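Local coordinates for RagA protein (Porphyromonas gingivalis, PDB 6SLN) that probably imports peptides across the outer membrane as a TonB-dependent receptor, a beta-barrel transporter closed by an internal plug domain, at residues K838-L850 against D860-I872. Residues are numbered along the deposited sequence; the frame is centred on the assembly and turned at random.
Sequences KSVTPPITGGFSL and DADFAYIVGKWMI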
loop_
_atom_site.group_PDB
_atom_site.type_symbol
_atom_site.label_atom_id
_atom_site.label_comp_id
_atom_site.label_asym_id
_atom_site.label_seq_id
_atom_site.Cartn_x
_atom_site.Cartn_y
_atom_site.Cartn_z
ATOM N N LYS A 838 45.835 18.652 -0.453
ATOM C CA LYS A 838 45.428 17.386 0.135
ATOM C C LYS A 838 44.206 16.931 -0.638
ATOM O O LYS A 838 43.267 17.716 -0.803
ATOM C CB LYS A 838 45.110 17.542 1.623
ATOM C CG LYS A 838 46.285 17.993 2.493
ATOM C CD LYS A 838 45.823 18.410 3.887
ATOM C CE LYS A 838 46.943 19.029 4.720
ATOM N NZ LYS A 838 46.491 20.302 5.385
ATOM N N SER A 839 44.223 15.693 -1.145
ATOM C CA SER A 839 43.193 15.245 -2.088
ATOM C C SER A 839 42.020 14.605 -1.364
ATOM O O SER A 839 42.206 13.863 -0.403
ATOM C CB SER A 839 43.748 14.251 -3.120
ATOM O OG SER A 839 44.985 14.656 -3.683
ATOM N N VAL A 840 40.808 14.872 -1.857
ATOM C CA VAL A 840 39.599 14.402 -1.192
ATOM C C VAL A 840 39.376 12.909 -1.410
ATOM O O VAL A 840 38.857 12.224 -0.521
ATOM C CB VAL A 840 38.395 15.235 -1.653
ATOM C CG1 VAL A 840 37.207 15.036 -0.718
ATOM C CG2 VAL A 840 38.784 16.683 -1.673
ATOM N N THR A 841 39.765 12.379 -2.556
ATOM C CA THR A 841 39.791 10.930 -2.757
ATOM C C THR A 841 41.189 10.418 -2.432
ATOM O O THR A 841 42.166 10.946 -2.969
ATOM C CB THR A 841 39.431 10.574 -4.201
ATOM O OG1 THR A 841 38.210 11.221 -4.586
ATOM C CG2 THR A 841 39.293 9.071 -4.398
ATOM N N PRO A 842 41.341 9.446 -1.536
ATOM C CA PRO A 842 42.690 9.061 -1.072
ATOM C C PRO A 842 43.515 8.470 -2.199
ATOM O O PRO A 842 43.057 7.550 -2.890
ATOM C CB PRO A 842 42.408 8.015 0.021
ATOM C CG PRO A 842 41.030 8.317 0.481
ATOM C CD PRO A 842 40.282 8.806 -0.739
ATOM N N PRO A 843 44.747 8.957 -2.403
ATOM C CA PRO A 843 45.524 8.536 -3.585
ATOM C C PRO A 843 46.189 7.184 -3.444
ATOM O O PRO A 843 46.527 6.582 -4.473
ATOM C CB PRO A 843 46.601 9.637 -3.726
ATOM C CG PRO A 843 46.266 10.677 -2.695
ATOM C CD PRO A 843 45.455 9.988 -1.632
ATOM N N ILE A 844 46.396 6.688 -2.223
ATOM C CA ILE A 844 47.209 5.500 -1.986
ATOM C C ILE A 844 46.345 4.401 -1.359
ATOM O O ILE A 844 45.695 4.611 -0.326
ATOM C CB ILE A 844 48.446 5.853 -1.138
ATOM C CG1 ILE A 844 49.316 6.825 -1.950
ATOM C CG2 ILE A 844 49.219 4.598 -0.749
ATOM C CD1 ILE A 844 50.529 7.432 -1.226
ATOM N N THR A 845 46.338 3.232 -2.004
ATOM C CA THR A 845 45.506 2.093 -1.649
ATOM C C THR A 845 46.374 0.848 -1.681
ATOM O O THR A 845 46.914 0.502 -2.735
ATOM C CB THR A 845 44.347 1.930 -2.634
ATOM O OG1 THR A 845 43.598 3.148 -2.710
ATOM C CG2 THR A 845 43.427 0.791 -2.197
ATOM N N GLY A 846 46.481 0.156 -0.548
ATOM C CA GLY A 846 47.225 -1.084 -0.512
ATOM C C GLY A 846 46.713 -2.054 0.535
ATOM O O GLY A 846 45.751 -1.792 1.265
ATOM N N GLY A 847 47.373 -3.202 0.572
ATOM C CA GLY A 847 47.146 -4.203 1.590
ATOM C C GLY A 847 48.279 -5.202 1.557
ATOM O O GLY A 847 49.068 -5.247 0.606
ATOM N N PHE A 848 48.367 -5.992 2.620
ATOM C CA PHE A 848 49.289 -7.116 2.613
ATOM C C PHE A 848 48.733 -8.223 3.492
ATOM O O PHE A 848 48.021 -7.970 4.469
ATOM C CB PHE A 848 50.705 -6.726 3.057
ATOM C CG PHE A 848 50.762 -5.994 4.363
ATOM C CD1 PHE A 848 50.567 -4.617 4.415
ATOM C CD2 PHE A 848 51.044 -6.674 5.542
ATOM C CE1 PHE A 848 50.634 -3.929 5.631
ATOM C CE2 PHE A 848 51.131 -5.991 6.763
ATOM C CZ PHE A 848 50.919 -4.619 6.808
ATOM N N SER A 849 49.049 -9.458 3.109
ATOM C CA SER A 849 48.568 -10.656 3.782
ATOM C C SER A 849 49.760 -11.542 4.126
ATOM O O SER A 849 50.595 -11.833 3.260
ATOM C CB SER A 849 47.554 -11.407 2.900
ATOM O OG SER A 849 46.411 -10.608 2.602
ATOM N N LEU A 850 49.864 -11.923 5.402
ATOM C CA LEU A 850 50.817 -12.915 5.875
ATOM C C LEU A 850 50.104 -14.239 6.073
ATOM O O LEU A 850 48.888 -14.355 5.906
ATOM C CB LEU A 850 51.465 -12.486 7.187
ATOM C CG LEU A 850 52.316 -11.229 7.166
ATOM C CD1 LEU A 850 51.640 -10.172 8.006
ATOM C CD2 LEU A 850 53.715 -11.539 7.691
ATOM N N ASP A 860 46.492 -16.581 9.794
ATOM C CA ASP A 860 46.424 -15.718 8.622
ATOM C C ASP A 860 46.027 -14.310 9.034
ATOM O O ASP A 860 45.035 -14.117 9.745
ATOM C CB ASP A 860 45.448 -16.268 7.581
ATOM C CG ASP A 860 46.083 -17.326 6.715
ATOM O OD1 ASP A 860 46.476 -17.009 5.572
ATOM O OD2 ASP A 860 46.225 -18.470 7.195
ATOM N N ALA A 861 46.813 -13.336 8.589
ATOM C CA ALA A 861 46.564 -11.928 8.849
ATOM C C ALA A 861 46.359 -11.232 7.515
ATOM O O ALA A 861 47.164 -11.395 6.592
ATOM C CB ALA A 861 47.721 -11.285 9.617
ATOM N N ASP A 862 45.276 -10.481 7.406
ATOM C CA ASP A 862 44.990 -9.682 6.225
ATOM C C ASP A 862 45.017 -8.217 6.652
ATOM O O ASP A 862 44.190 -7.784 7.463
ATOM C CB ASP A 862 43.650 -10.084 5.610
ATOM C CG ASP A 862 43.727 -11.403 4.860
ATOM O OD1 ASP A 862 43.671 -12.463 5.513
ATOM O OD2 ASP A 862 43.846 -11.387 3.619
ATOM N N PHE A 863 45.989 -7.472 6.134
ATOM C CA PHE A 863 46.089 -6.038 6.349
ATOM C C PHE A 863 45.688 -5.272 5.097
ATOM O O PHE A 863 45.766 -5.774 3.972
ATOM C CB PHE A 863 47.504 -5.609 6.706
ATOM C CG PHE A 863 48.010 -6.151 7.982
ATOM C CD1 PHE A 863 48.481 -7.445 8.056
ATOM C CD2 PHE A 863 48.088 -5.342 9.095
ATOM C CE1 PHE A 863 48.987 -7.928 9.221
ATOM C CE2 PHE A 863 48.585 -5.819 10.264
ATOM C CZ PHE A 863 49.035 -7.118 10.332
ATOM N N ALA A 864 45.327 -4.014 5.322
ATOM C CA ALA A 864 44.898 -3.094 4.284
ATOM C C ALA A 864 45.170 -1.678 4.773
ATOM O O ALA A 864 45.121 -1.403 5.978
ATOM C CB ALA A 864 43.409 -3.282 3.964
ATOM N N TYR A 865 45.454 -0.774 3.840
ATOM C CA TYR A 865 45.692 0.602 4.248
ATOM C C TYR A 865 45.168 1.593 3.212
ATOM O O TYR A 865 44.982 1.279 2.029
ATOM C CB TYR A 865 47.177 0.856 4.526
ATOM C CG TYR A 865 48.106 0.442 3.419
ATOM C CD1 TYR A 865 48.600 -0.851 3.352
ATOM C CD2 TYR A 865 48.518 1.353 2.459
ATOM C CE1 TYR A 865 49.463 -1.233 2.346
ATOM C CE2 TYR A 865 49.384 0.982 1.446
ATOM C CZ TYR A 865 49.853 -0.308 1.398
ATOM O OH TYR A 865 50.698 -0.673 0.387
ATOM N N ILE A 866 44.917 2.803 3.702
ATOM C CA ILE A 866 44.435 3.928 2.921
ATOM C C ILE A 866 45.277 5.123 3.352
ATOM O O ILE A 866 45.097 5.645 4.454
ATOM C CB ILE A 866 42.938 4.187 3.146
ATOM C CG1 ILE A 866 42.118 2.988 2.677
ATOM C CG2 ILE A 866 42.479 5.448 2.446
ATOM C CD1 ILE A 866 42.039 2.851 1.176
ATOM N N VAL A 867 46.207 5.539 2.497
ATOM C CA VAL A 867 47.165 6.600 2.795
ATOM C C VAL A 867 46.841 7.821 1.946
ATOM O O VAL A 867 46.509 7.697 0.764
ATOM C CB VAL A 867 48.611 6.131 2.537
ATOM C CG1 VAL A 867 49.598 7.243 2.853
ATOM C CG2 VAL A 867 48.912 4.881 3.351
ATOM N N GLY A 868 46.951 9.003 2.542
ATOM C CA GLY A 868 46.560 10.205 1.846
ATOM C C GLY A 868 45.127 10.629 2.065
ATOM O O GLY A 868 44.690 11.607 1.440
ATOM N N LYS A 869 44.391 9.939 2.944
ATOM C CA LYS A 869 43.039 10.338 3.309
ATOM C C LYS A 869 43.082 11.479 4.321
ATOM O O LYS A 869 43.800 11.414 5.327
ATOM C CB LYS A 869 42.263 9.138 3.864
ATOM C CG LYS A 869 40.806 9.402 4.249
ATOM C CD LYS A 869 39.937 8.177 3.922
ATOM C CE LYS A 869 38.720 8.044 4.820
ATOM N NZ LYS A 869 37.806 9.231 4.857
ATOM N N TRP A 870 42.346 12.541 4.023
ATOM C CA TRP A 870 42.039 13.606 4.956
ATOM C C TRP A 870 40.528 13.664 5.117
ATOM O O TRP A 870 39.769 13.086 4.330
ATOM C CB TRP A 870 42.601 14.953 4.478
ATOM C CG TRP A 870 44.050 14.838 4.082
ATOM C CD1 TRP A 870 44.541 14.402 2.879
ATOM C CD2 TRP A 870 45.198 15.106 4.909
ATOM N NE1 TRP A 870 45.924 14.405 2.907
ATOM C CE2 TRP A 870 46.346 14.832 4.138
ATOM C CE3 TRP A 870 45.363 15.566 6.214
ATOM C CZ2 TRP A 870 47.632 15.003 4.632
ATOM C CZ3 TRP A 870 46.660 15.730 6.710
ATOM C CH2 TRP A 870 47.767 15.444 5.923
ATOM N N MET A 871 40.096 14.349 6.167
ATOM C CA MET A 871 38.692 14.365 6.530
ATOM C C MET A 871 38.484 15.518 7.490
ATOM O O MET A 871 39.308 15.749 8.377
ATOM C CB MET A 871 38.267 13.043 7.179
ATOM C CG MET A 871 36.772 12.750 7.058
ATOM S SD MET A 871 36.345 11.001 7.276
ATOM C CE MET A 871 37.270 10.596 8.772
ATOM N N ILE A 872 37.413 16.266 7.282
ATOM C CA ILE A 872 37.049 17.304 8.235
ATOM C C ILE A 872 36.300 16.628 9.373
ATOM O O ILE A 872 35.304 15.936 9.146
ATOM C CB ILE A 872 36.201 18.398 7.572
ATOM C CG1 ILE A 872 36.975 19.009 6.416
ATOM C CG2 ILE A 872 35.764 19.456 8.586
ATOM C CD1 ILE A 872 36.117 19.729 5.452
#
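Tyr-865 lays one face of its ring over Gly-846, whose CA sits 3.6 Å from the ring centroid. Its chi1 of 52° places CG between the backbone N and the carbonyl carbon, a setting that leans the ring across the neighbouring strand; Gly-846, lacking a side chain, leaves its CA bare for this CH-pi contact. Phe-848 uses the same rotamer to meet Phe-863: the rings are near parallel (12°) but slid until they barely overlap, and what lies over the Phe-848 ring is Phe-863 CB, again CH-pi. Leu-850 CD1 and the Ile-844/Val-867 pair extend this apolar face, consistent with a lipid-facing barrel wall. The other face is more polar: Ser-849 OG donates to Asp-862 OD2 at 2.9 Å, meeting it from above the carboxylate plane. Paired backbone bonds at Ile-844/Val-867, Gly-846/Tyr-865 and Phe-848/Phe-863 set this antiparallel register; Tyr-865 N to Gly-846 O is 2.8 Å. Beyond the paired strands, Lys-838 offers its methylenes to the wide, flat Trp-870 indole, crossing one face at about a right angle, with CD 3.5 Å from the six-membered ring centroid (CH-pi). Gly-868, with its positive phi, lets the chain turn between Val-867 and Trp-870. This hairpin of the receptor barrel lies between strands 752-764 and 921-937, while plug residues Gln-125 and Gln-130 touch the face bearing Ser-849, Asp-862, Thr-845 and Ile-866, which therefore looks into the lumen.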